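Local structure of RNA-directed RNA polymerase (Infectious pancreatic necrosis virus, 2YI8) at residues A448-V453 against E784-L789. The protein copies the viral genome as an RNA-dependent RNA polymerase, probably both as free protein and covalently attached to the genomic RNA. Residues are numbered along the deposited sequence; the frame is centred on the assembly and turned at random.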
# COMPACT_ATOMS: atom_id res chain seq x y z
N ALA A 448 5.89 -13.36 12.38
CA ALA A 448 5.46 -12.19 11.59
C ALA A 448 4.12 -12.33 10.86
O ALA A 448 3.33 -11.41 11.00
CB ALA A 448 6.55 -11.75 10.62
N PRO A 449 3.79 -13.45 10.15
CA PRO A 449 2.48 -13.50 9.47
C PRO A 449 1.26 -13.39 10.39
O PRO A 449 0.26 -12.80 9.98
CB PRO A 449 2.53 -14.81 8.68
CG PRO A 449 4.01 -15.07 8.50
CD PRO A 449 4.59 -14.65 9.81
N SER A 450 1.36 -13.90 11.63
CA SER A 450 0.26 -13.84 12.61
C SER A 450 0.20 -12.52 13.39
O SER A 450 -0.74 -12.29 14.15
CB SER A 450 0.27 -15.07 13.51
OG SER A 450 -0.44 -16.12 12.87
N MET A 451 1.18 -11.65 13.18
CA MET A 451 1.20 -10.35 13.84
C MET A 451 0.31 -9.37 13.11
O MET A 451 -0.25 -8.47 13.74
CB MET A 451 2.63 -9.81 13.93
CG MET A 451 3.51 -10.64 14.81
SD MET A 451 5.16 -10.01 14.88
CE MET A 451 4.97 -8.77 16.12
N VAL A 452 0.18 -9.52 11.77
CA VAL A 452 -0.61 -8.57 10.98
C VAL A 452 -1.75 -9.18 10.18
O VAL A 452 -2.49 -8.44 9.52
CB VAL A 452 0.31 -7.67 10.09
CG1 VAL A 452 1.36 -6.92 10.94
CG2 VAL A 452 0.98 -8.47 8.98
N VAL A 453 -1.87 -10.53 10.19
CA VAL A 453 -2.96 -11.22 9.47
C VAL A 453 -3.74 -12.02 10.49
O VAL A 453 -3.13 -12.76 11.25
CB VAL A 453 -2.51 -12.11 8.26
CG1 VAL A 453 -3.73 -12.53 7.43
CG2 VAL A 453 -1.45 -11.43 7.39
N GLU A 784 -0.04 -21.14 16.72
CA GLU A 784 0.56 -21.04 18.06
C GLU A 784 0.82 -19.57 18.40
O GLU A 784 0.57 -19.17 19.53
CB GLU A 784 1.85 -21.88 18.16
CG GLU A 784 1.65 -23.36 17.87
CD GLU A 784 2.91 -24.20 17.95
OE1 GLU A 784 3.72 -24.14 16.99
OE2 GLU A 784 3.13 -24.88 18.98
N THR A 785 1.28 -18.77 17.42
CA THR A 785 1.50 -17.32 17.58
C THR A 785 0.18 -16.64 17.93
O THR A 785 0.12 -15.94 18.93
CB THR A 785 2.19 -16.70 16.35
OG1 THR A 785 3.47 -17.32 16.19
CG2 THR A 785 2.35 -15.15 16.45
N ARG A 786 -0.89 -16.88 17.12
CA ARG A 786 -2.21 -16.28 17.36
C ARG A 786 -2.76 -16.64 18.75
O ARG A 786 -3.29 -15.76 19.43
CB ARG A 786 -3.21 -16.66 16.24
CG ARG A 786 -4.60 -16.04 16.41
CD ARG A 786 -5.58 -16.38 15.28
NE ARG A 786 -5.67 -17.82 15.00
CZ ARG A 786 -5.11 -18.41 13.94
NH1 ARG A 786 -4.42 -17.69 13.05
NH2 ARG A 786 -5.21 -19.72 13.77
N GLU A 787 -2.59 -17.91 19.19
CA GLU A 787 -3.01 -18.39 20.52
C GLU A 787 -2.26 -17.64 21.63
O GLU A 787 -2.90 -17.16 22.58
CB GLU A 787 -2.82 -19.90 20.64
CG GLU A 787 -3.82 -20.71 19.83
CD GLU A 787 -3.53 -22.20 19.63
OE1 GLU A 787 -2.40 -22.66 19.95
OE2 GLU A 787 -4.44 -22.89 19.13
N ALA A 788 -0.93 -17.48 21.50
CA ALA A 788 -0.12 -16.75 22.47
C ALA A 788 -0.48 -15.24 22.48
O ALA A 788 -0.54 -14.64 23.56
CB ALA A 788 1.37 -16.96 22.21
N LEU A 789 -0.77 -14.63 21.30
CA LEU A 789 -1.15 -13.20 21.19
C LEU A 789 -2.47 -12.90 21.88
O LEU A 789 -2.64 -11.82 22.42
CB LEU A 789 -1.26 -12.73 19.72
CG LEU A 789 0.06 -12.60 18.95
CD1 LEU A 789 -0.17 -12.55 17.45
CD2 LEU A 789 0.92 -11.46 19.47
O HOH W 1 -3.09 -15.08 12.91
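Thr785 meets Ser450 methyl to methylene, its CG2 lying 3.6 Å from Ser450 CB, and so begins a small, buried contact in which no direct hydrogen bond joins the two short segments; their helices are bonded just beyond them, through Leu782 O and Asn446 O. A chi1 of -61° sets OG1 beside the backbone N and leaves CG2 anti to it, pointing at the serine. OG1 lies between Ser781 O of its own helix and Asn446 O of the facing one, its single proton serving one at a time or shared. Thr785 touches Ser450 through carbon; Arg786 reaches it through a water. Its backbone passes closest to Ser450, the two CA atoms being 5.9 Å apart, but the guanidinium stops short of the serine hydroxyl. The water lies in the guanidinium plane, at the edge, accepts from Arg786 NH1 at 2.9 Å and donates to Ser450 OG at 2.8 Å. Ser450 OG is also hydrogen-bonded to Leu782 O, and Val453 O, 2.9 Å from the water oxygen, is a further possible acceptor. The contact joins helix 781-790 of the C-terminal region to helix 438-452 of the polymerase palm; the short segments 448-452 and 784-789 cross at -49°, axes 8.9 Å apart. One turn after Thr785, Leu789 brings its CD1 methyl to 3.4 Å from Ser450 O and near the backbone of Met451, while Ile291 of helix 283-293 packs against both leucine and threonine.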